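Local coordinates for protein putative reductase (Peptoclostridium difficile, PDB 5J6C) that binds flavin mononucleotide and, as an FMN-dependent nitroreductase, probably reduces nitro compounds, perhaps including the antibiotic metronidazole, at residues Asp53-Ala58 with His132-Gly137; Ala58-Pro63 with Trp71-Val76; Leu102-Ile107 with Ser125-Gln130. One frame throughout, in Å; residues are numbered along the deposited sequence.

Contact 1 of 3, residues Asp53-Ala58 with His132-Gly137; sequences DKILKA and HELGLG
L134 presses its two methyls against neighbouring residues of the helix 49-60, K54 and I55, and this apolar packing carries most of the contact. CD1 does double duty, lying 3.9 Å from K54 CB and also 3.9 Å from I55 CG1. Its branch partner CD2 sits 3.9 Å from K54 CD, so the lysine is touched both at its root and along its extended aliphatic chain. A second apolar meeting is made by methyl ends: I55 CD1 and L136 CD1 are 4.0 Å apart. I55 reaches both leucines because its CG1 branch is anti to the carbonyl carbon (chi1 -69°) and runs straight on to CD1, bringing the end of the side chain closer than its root direction would suggest.

Polar bonding across the two segments is absent. The ammonium of K54 is 6.8 Å (NZ to OE2) from E133, and instead forms a salt bridge with E50 on its own helix.

Backbone geometry places both leucines on this side. The helix 116-133 ends in a Schellman motif, with G135 as the C-prime residue at positive phi (79°). G135 N bonds to H132 O at 3.1 Å, and L136 N reaches back to A131 O; in this turn L134 and L136 both direct CB toward 53-58.

K51 further ties the helices by bonding L134 O. I55 also packs on I127, Q130 and A131 of helix 116-133, while G137 pairs with G177 as the chain enters strand 137-142 of the sheet.

Contact 2 of 3, residues Ala58-Pro63 with Trp71-Val76; sequences AALLAP and WEFIVV. With FMN (flavin mononucleotide), chain E.
One water joins the segments, donating to P63 O and accepting from W71 NE1, both at 2.7 Å. It lies in the indole plane, at the edge. A62 O approaches the same ring near its plane, 3.9 Å from W71 CZ2, as a van der Waals neighbour. A59 O comes within 3.8 Å of W71 CZ2, and F73 CZ lies 3.5 Å above the indole plane of W71, toward the rim. Chi1 of W71, at 30°, is halfway from staggered to eclipsed, and this turn brings CZ2, CH2 and CZ3 of the six-membered ring up against A59, L60 and A62 at the helix end.

This is helix-to-sheet packing in the nitroreductase fold: the last turn of helix 49-60 sits on edge strand 71-76. In the dimer that edge is extended, since F73, I74 and V75 form a parallel ladder with a strand of the second subunit.

Farther along, A59 CB stands over a face of the F73 ring, 4.0 Å from its centroid and 24° off the normal, a CH-pi contact. L60 CD2 meets that ring at its edge and touches W71 CZ3 at 3.9 Å. P63, whose O holds the water, brings CB to 3.2 Å from FMN O4', while R36 and R40 of the second subunit hydrogen-bond the cofactor.

Contact 3 of 3, residues Leu102-Ile107 with Ser125-Gln130; sequences LAIVII and SYIQLQ
I127 is the residue of 125-130 that meets strand 102-107, and it does so through I104 and I106, whose CB atoms also point toward the helix. The nearest CA pair, I104 and I127, is 8.6 Å apart, a spacing bridged by the two side chains meeting end to end; all three residues are isoleucines, so the contact is wholly apolar.

The helix turns its other residues elsewhere. S125 hydrogen-bonds S125 of the second subunit through OG, and Y126 packs on A62 and P63 and on R36 of the second subunit.

I127 comes next and points directly at the sheet. It meets I104 tip to tip, each residue presenting both a delta and a gamma-2 methyl: I127 CD1 is 4.0 Å from I104 CG2, and I127 CG2 is 4.0 Å from I104 CD1. The exchange is therefore reciprocal, with the same kind of methyl pair closing it in each direction. In both residues CG1 lies anti to the carbonyl carbon (chi1 -78° in I127, -57° in I104), which leaves CG2 anti to the backbone N and spreads the two branches for this meeting. I127 CD1 also touches I106 at 4.2 Å from its CG1, so one methyl spans two same-side residues of the strand.

Beyond I127, Q128 bonds S138 through NE2 and L129 packs on Y126 of the second subunit. Q130 closes the segment, with its N bonded to Y126 O at 3.0 Å, one turn back.

Facing I104 and I106 on one side and the second subunit on another, helix 116-133 is a long helix, buried over 125-130, against an antiparallel sheet, as expected of the dimeric, FMN-binding nitroreductase fold.

Overall arrangement
Helices 49-60 and 116-133 pack against each other and both against the sheet. Contacts 1 and 2 share helix 49-60 and its A58, with centres about 12 Å apart; L56 CD2 touches V75 CG2 at 3.9 Å between them. Contact 3 is closest to contact 2, centre to centre about 7 Å, since strands 71-76 and 102-109 are neighbours in the sheet: V76 N lies 2.9 Å from A103 O, a probable hydrogen bond. Contacts 1 and 3, about 9 Å apart by centres, share helix 116-133 and meet where A58 CB packs on Q130 CB at 3.7 Å. Contact 2 borders the cofactor directly through P63, whereas the side chains of I106 and L136 stay about 11 and 14 Å from an FMN.

Contact 1 of 3, residues Asp53-Ala58 with His132-Gly137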
# COMPACT_ATOMS: atom_id res chain seq x y z
N ASP A 53 15.92 1.69 -12.39
CA ASP A 53 16.54 2.45 -11.32
C ASP A 53 15.54 3.40 -10.66
O ASP A 53 15.52 3.52 -9.44
CB ASP A 53 17.74 3.24 -11.86
CG ASP A 53 18.94 2.35 -12.15
OD1 ASP A 53 18.95 1.18 -11.69
OD2 ASP A 53 19.87 2.83 -12.84
N LYS A 54 14.71 4.07 -11.46
CA LYS A 54 13.71 4.97 -10.89
C LYS A 54 12.65 4.20 -10.11
O LYS A 54 12.16 4.68 -9.08
CB LYS A 54 13.08 5.82 -11.98
CG LYS A 54 14.04 6.83 -12.61
CD LYS A 54 13.41 7.44 -13.85
CE LYS A 54 14.26 8.57 -14.45
NZ LYS A 54 13.69 8.98 -15.75
N ILE A 55 12.28 3.00 -10.58
CA ILE A 55 11.33 2.16 -9.85
C ILE A 55 11.89 1.77 -8.48
O ILE A 55 11.19 1.81 -7.46
CB ILE A 55 10.96 0.92 -10.67
CG1 ILE A 55 10.13 1.30 -11.89
CG2 ILE A 55 10.23 -0.09 -9.82
CD1 ILE A 55 9.92 0.14 -12.85
N LEU A 56 13.16 1.39 -8.44
CA LEU A 56 13.77 1.02 -7.17
C LEU A 56 13.88 2.22 -6.23
O LEU A 56 13.72 2.07 -5.01
CB LEU A 56 15.13 0.37 -7.43
CG LEU A 56 15.04 -1.04 -8.04
CD1 LEU A 56 16.36 -1.48 -8.66
CD2 LEU A 56 14.60 -2.02 -6.96
N LYS A 57 14.17 3.41 -6.77
CA LYS A 57 14.21 4.62 -5.95
C LYS A 57 12.86 4.91 -5.32
O LYS A 57 12.79 5.29 -4.15
CB LYS A 57 14.66 5.82 -6.79
CG LYS A 57 16.15 6.02 -6.89
CD LYS A 57 16.45 7.34 -7.60
CE LYS A 57 17.91 7.75 -7.50
NZ LYS A 57 18.07 9.19 -7.89
N ALA A 58 11.77 4.76 -6.08
CA ALA A 58 10.44 4.97 -5.49
C ALA A 58 10.19 3.98 -4.36
O ALA A 58 9.68 4.36 -3.30
CB ALA A 58 9.35 4.84 -6.56
N HIS A 132 4.06 2.81 -13.70
CA HIS A 132 3.02 3.43 -14.50
C HIS A 132 3.48 4.78 -15.06
O HIS A 132 3.26 5.07 -16.24
CB HIS A 132 1.75 3.61 -13.66
CG HIS A 132 0.58 4.19 -14.41
ND1 HIS A 132 0.21 3.76 -15.67
CD2 HIS A 132 -0.31 5.16 -14.06
CE1 HIS A 132 -0.85 4.45 -16.07
NE2 HIS A 132 -1.18 5.31 -15.11
N GLU A 133 4.12 5.60 -14.23
CA GLU A 133 4.59 6.90 -14.71
C GLU A 133 5.65 6.75 -15.79
O GLU A 133 5.82 7.65 -16.62
CB GLU A 133 5.15 7.73 -13.56
CG GLU A 133 5.37 9.19 -13.96
CD GLU A 133 6.37 9.91 -13.09
OE1 GLU A 133 6.05 11.03 -12.61
OE2 GLU A 133 7.49 9.38 -12.90
N LEU A 134 6.37 5.63 -15.81
CA LEU A 134 7.41 5.43 -16.80
C LEU A 134 6.90 4.67 -18.02
O LEU A 134 7.72 4.17 -18.81
CB LEU A 134 8.60 4.69 -16.18
CG LEU A 134 9.21 5.36 -14.95
CD1 LEU A 134 10.23 4.43 -14.29
CD2 LEU A 134 9.86 6.70 -15.34
N GLY A 135 5.59 4.55 -18.17
CA GLY A 135 5.02 3.95 -19.36
C GLY A 135 5.05 2.45 -19.40
O GLY A 135 4.89 1.86 -20.48
N LEU A 136 5.28 1.81 -18.26
CA LEU A 136 5.29 0.36 -18.16
C LEU A 136 3.98 -0.12 -17.52
O LEU A 136 3.30 0.63 -16.81
CB LEU A 136 6.49 -0.12 -17.33
CG LEU A 136 7.90 0.15 -17.89
CD1 LEU A 136 8.93 0.11 -16.77
CD2 LEU A 136 8.27 -0.87 -18.98
N GLY A 137 3.62 -1.36 -17.82
CA GLY A 137 2.51 -2.00 -17.15
C GLY A 137 3.03 -2.93 -16.06
O GLY A 137 4.20 -3.33 -16.07

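Contact 2 of 3, residues Ala58-Pro63 with Trp71-Val76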
# COMPACT_ATOMS: atom_id res chain seq x y z
N ALA A 58 11.77 4.76 -6.08
CA ALA A 58 10.44 4.97 -5.49
C ALA A 58 10.19 3.98 -4.36
O ALA A 58 9.68 4.36 -3.30
CB ALA A 58 9.35 4.84 -6.56
N ALA A 59 10.55 2.71 -4.57
CA ALA A 59 10.36 1.70 -3.53
C ALA A 59 11.15 2.05 -2.27
O ALA A 59 10.64 1.92 -1.15
CB ALA A 59 10.78 0.33 -4.05
N LEU A 60 12.40 2.49 -2.43
CA LEU A 60 13.23 2.81 -1.27
C LEU A 60 12.77 4.05 -0.52
O LEU A 60 13.26 4.29 0.59
CB LEU A 60 14.68 2.98 -1.72
CG LEU A 60 15.39 1.71 -2.18
CD1 LEU A 60 16.70 2.06 -2.86
CD2 LEU A 60 15.64 0.78 -0.98
N LEU A 61 11.85 4.84 -1.08
CA LEU A 61 11.33 6.04 -0.44
C LEU A 61 10.01 5.79 0.27
O LEU A 61 9.38 6.74 0.76
CB LEU A 61 11.17 7.16 -1.47
CG LEU A 61 12.45 7.81 -1.98
CD1 LEU A 61 12.17 8.51 -3.30
CD2 LEU A 61 12.98 8.82 -0.96
N ALA A 62 9.57 4.54 0.33
CA ALA A 62 8.25 4.24 0.87
C ALA A 62 8.22 4.46 2.38
O ALA A 62 9.18 4.10 3.08
CB ALA A 62 7.86 2.80 0.55
N PRO A 63 7.14 5.04 2.92
CA PRO A 63 7.02 5.14 4.37
C PRO A 63 6.83 3.76 4.98
O PRO A 63 6.14 2.91 4.42
CB PRO A 63 5.78 6.02 4.56
CG PRO A 63 4.94 5.72 3.39
CD PRO A 63 5.92 5.48 2.23
N TRP A 71 11.24 -4.05 4.61
CA TRP A 71 11.20 -4.75 3.34
C TRP A 71 12.59 -4.91 2.74
O TRP A 71 13.58 -4.34 3.20
CB TRP A 71 10.28 -4.02 2.35
CG TRP A 71 10.17 -2.50 2.50
CD1 TRP A 71 9.04 -1.80 2.82
CD2 TRP A 71 11.19 -1.52 2.31
NE1 TRP A 71 9.29 -0.46 2.84
CE2 TRP A 71 10.61 -0.25 2.53
CE3 TRP A 71 12.55 -1.58 1.97
CZ2 TRP A 71 11.33 0.94 2.43
CZ3 TRP A 71 13.26 -0.39 1.87
CH2 TRP A 71 12.65 0.85 2.10
N GLU A 72 12.66 -5.77 1.71
CA GLU A 72 13.79 -5.89 0.79
C GLU A 72 13.23 -6.30 -0.57
O GLU A 72 12.13 -6.84 -0.67
CB GLU A 72 14.84 -6.91 1.24
CG GLU A 72 15.11 -6.92 2.72
CD GLU A 72 16.57 -7.03 3.07
OE1 GLU A 72 17.40 -7.05 2.13
OE2 GLU A 72 16.87 -7.10 4.28
N PHE A 73 14.01 -6.03 -1.61
CA PHE A 73 13.56 -6.22 -2.98
C PHE A 73 14.53 -7.13 -3.72
O PHE A 73 15.75 -6.94 -3.66
CB PHE A 73 13.41 -4.86 -3.67
CG PHE A 73 12.61 -3.88 -2.87
CD1 PHE A 73 11.22 -3.97 -2.81
CD2 PHE A 73 13.23 -2.90 -2.12
CE1 PHE A 73 10.47 -3.08 -2.05
CE2 PHE A 73 12.50 -2.01 -1.34
CZ PHE A 73 11.11 -2.10 -1.31
N ILE A 74 13.98 -8.13 -4.39
CA ILE A 74 14.75 -9.02 -5.24
C ILE A 74 14.31 -8.75 -6.67
O ILE A 74 13.18 -9.08 -7.07
CB ILE A 74 14.57 -10.50 -4.86
CG1 ILE A 74 14.86 -10.69 -3.37
CG2 ILE A 74 15.50 -11.38 -5.70
CD1 ILE A 74 14.64 -12.11 -2.89
N VAL A 75 15.20 -8.12 -7.42
CA VAL A 75 15.01 -7.87 -8.84
C VAL A 75 15.34 -9.13 -9.62
O VAL A 75 16.43 -9.69 -9.49
CB VAL A 75 15.89 -6.69 -9.30
CG1 VAL A 75 15.76 -6.46 -10.81
CG2 VAL A 75 15.56 -5.45 -8.50
N VAL A 76 14.40 -9.58 -10.46
CA VAL A 76 14.58 -10.80 -11.23
C VAL A 76 14.37 -10.49 -12.70
O VAL A 76 13.30 -10.01 -13.09
CB VAL A 76 13.62 -11.91 -10.77
CG1 VAL A 76 13.86 -13.18 -11.58
CG2 VAL A 76 13.80 -12.16 -9.28
N1 FMN E . 3.21 7.27 12.76
C2 FMN E . 2.63 7.51 13.99
O2 FMN E . 2.83 8.56 14.58
N3 FMN E . 1.81 6.57 14.58
C4 FMN E . 1.55 5.38 13.94
O4 FMN E . 0.80 4.54 14.46
C4A FMN E . 2.13 5.14 12.70
N5 FMN E . 1.86 3.95 12.07
C5A FMN E . 2.43 3.69 10.83
C6 FMN E . 2.14 2.47 10.23
C7 FMN E . 2.66 2.16 8.98
C7M FMN E . 2.32 0.83 8.38
C8 FMN E . 3.50 3.08 8.34
C8M FMN E . 4.06 2.74 6.98
C9 FMN E . 3.79 4.31 8.95
C9A FMN E . 3.26 4.63 10.21
N10 FMN E . 3.53 5.85 10.83
C10 FMN E . 2.96 6.09 12.09
C1' FMN E . 4.47 6.87 10.22
C2' FMN E . 5.90 6.40 10.69
O2' FMN E . 6.31 6.92 11.93
C3' FMN E . 7.14 6.53 9.78
O3' FMN E . 8.30 7.16 10.33
C4' FMN E . 6.93 7.31 8.55
O4' FMN E . 5.98 6.72 7.70
C5' FMN E . 8.32 7.36 7.92
O5' FMN E . 8.74 8.70 8.05
P FMN E . 8.13 9.71 6.95
O1P FMN E . 8.98 9.57 5.72
O2P FMN E . 6.72 9.32 6.57
O3P FMN E . 8.16 11.14 7.46
O HOH W 1 6.88 0.61 3.21

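Contact 3 of 3, residues Leu102-Ile107 with Ser125-Gln130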
# COMPACT_ATOMS: atom_id res chain seq x y z
N LEU A 102 10.55 -8.55 -16.50
CA LEU A 102 11.08 -8.09 -15.23
C LEU A 102 10.11 -8.44 -14.12
O LEU A 102 8.89 -8.51 -14.34
CB LEU A 102 11.33 -6.58 -15.28
CG LEU A 102 11.80 -5.89 -14.00
CD1 LEU A 102 13.13 -6.49 -13.57
CD2 LEU A 102 11.92 -4.38 -14.22
N ALA A 103 10.65 -8.70 -12.94
CA ALA A 103 9.84 -8.89 -11.75
C ALA A 103 10.61 -8.33 -10.57
O ALA A 103 11.85 -8.32 -10.56
CB ALA A 103 9.49 -10.36 -11.51
N ILE A 104 9.87 -7.81 -9.59
CA ILE A 104 10.43 -7.43 -8.30
C ILE A 104 9.66 -8.21 -7.23
O ILE A 104 8.45 -8.02 -7.08
CB ILE A 104 10.34 -5.93 -8.03
CG1 ILE A 104 11.05 -5.13 -9.13
CG2 ILE A 104 10.94 -5.61 -6.66
CD1 ILE A 104 10.92 -3.66 -8.93
N VAL A 105 10.36 -9.08 -6.52
CA VAL A 105 9.80 -9.81 -5.39
C VAL A 105 10.00 -8.95 -4.15
O VAL A 105 11.12 -8.55 -3.84
CB VAL A 105 10.48 -11.18 -5.24
CG1 VAL A 105 9.87 -11.98 -4.08
CG2 VAL A 105 10.39 -11.94 -6.54
N ILE A 106 8.90 -8.65 -3.45
CA ILE A 106 8.92 -7.86 -2.22
C ILE A 106 8.90 -8.81 -1.03
O ILE A 106 7.90 -9.51 -0.79
CB ILE A 106 7.76 -6.87 -2.13
CG1 ILE A 106 7.83 -5.80 -3.22
CG2 ILE A 106 7.79 -6.19 -0.79
CD1 ILE A 106 6.94 -6.08 -4.38
N ILE A 107 9.98 -8.81 -0.25
CA ILE A 107 10.09 -9.61 0.96
C ILE A 107 10.24 -8.66 2.13
O ILE A 107 10.53 -7.48 1.97
CB ILE A 107 11.27 -10.61 0.91
CG1 ILE A 107 12.60 -9.85 0.96
CG2 ILE A 107 11.16 -11.52 -0.31
CD1 ILE A 107 13.85 -10.75 1.02
N SER A 125 3.10 -0.80 -3.86
CA SER A 125 2.25 0.17 -4.54
C SER A 125 3.09 1.29 -5.13
O SER A 125 2.83 1.73 -6.25
CB SER A 125 1.19 0.72 -3.59
OG SER A 125 1.70 1.80 -2.82
N TYR A 126 4.13 1.73 -4.42
CA TYR A 126 5.04 2.73 -4.98
C TYR A 126 5.72 2.19 -6.24
O TYR A 126 5.89 2.92 -7.22
CB TYR A 126 6.08 3.17 -3.94
CG TYR A 126 5.60 4.22 -2.93
CD1 TYR A 126 4.25 4.36 -2.60
CD2 TYR A 126 6.51 5.09 -2.32
CE1 TYR A 126 3.81 5.31 -1.67
CE2 TYR A 126 6.07 6.06 -1.39
CZ TYR A 126 4.72 6.16 -1.08
OH TYR A 126 4.27 7.11 -0.18
N ILE A 127 6.06 0.90 -6.24
CA ILE A 127 6.68 0.29 -7.42
C ILE A 127 5.72 0.35 -8.61
O ILE A 127 6.08 0.82 -9.70
CB ILE A 127 7.14 -1.15 -7.09
CG1 ILE A 127 8.44 -1.11 -6.29
CG2 ILE A 127 7.28 -2.01 -8.36
CD1 ILE A 127 8.81 -2.43 -5.58
N GLN A 128 4.48 -0.07 -8.39
CA GLN A 128 3.50 -0.08 -9.47
C GLN A 128 3.20 1.32 -9.98
O GLN A 128 3.02 1.51 -11.19
CB GLN A 128 2.22 -0.76 -9.00
CG GLN A 128 2.42 -2.26 -8.72
CD GLN A 128 1.11 -3.02 -8.71
OE1 GLN A 128 0.44 -3.12 -7.68
NE2 GLN A 128 0.71 -3.53 -9.88
N LEU A 129 3.15 2.32 -9.09
CA LEU A 129 2.86 3.68 -9.55
C LEU A 129 4.03 4.26 -10.35
O LEU A 129 3.83 4.89 -11.39
CB LEU A 129 2.52 4.59 -8.36
CG LEU A 129 1.16 4.33 -7.70
CD1 LEU A 129 0.83 5.32 -6.57
CD2 LEU A 129 0.06 4.33 -8.76
N GLN A 130 5.26 4.04 -9.89
CA GLN A 130 6.41 4.55 -10.63
C GLN A 130 6.56 3.82 -11.97
O GLN A 130 6.88 4.45 -12.98
CB GLN A 130 7.67 4.43 -9.79
CG GLN A 130 8.92 4.89 -10.53
CD GLN A 130 8.94 6.39 -10.81
OE1 GLN A 130 9.38 7.18 -9.97
NE2 GLN A 130 8.47 6.78 -11.99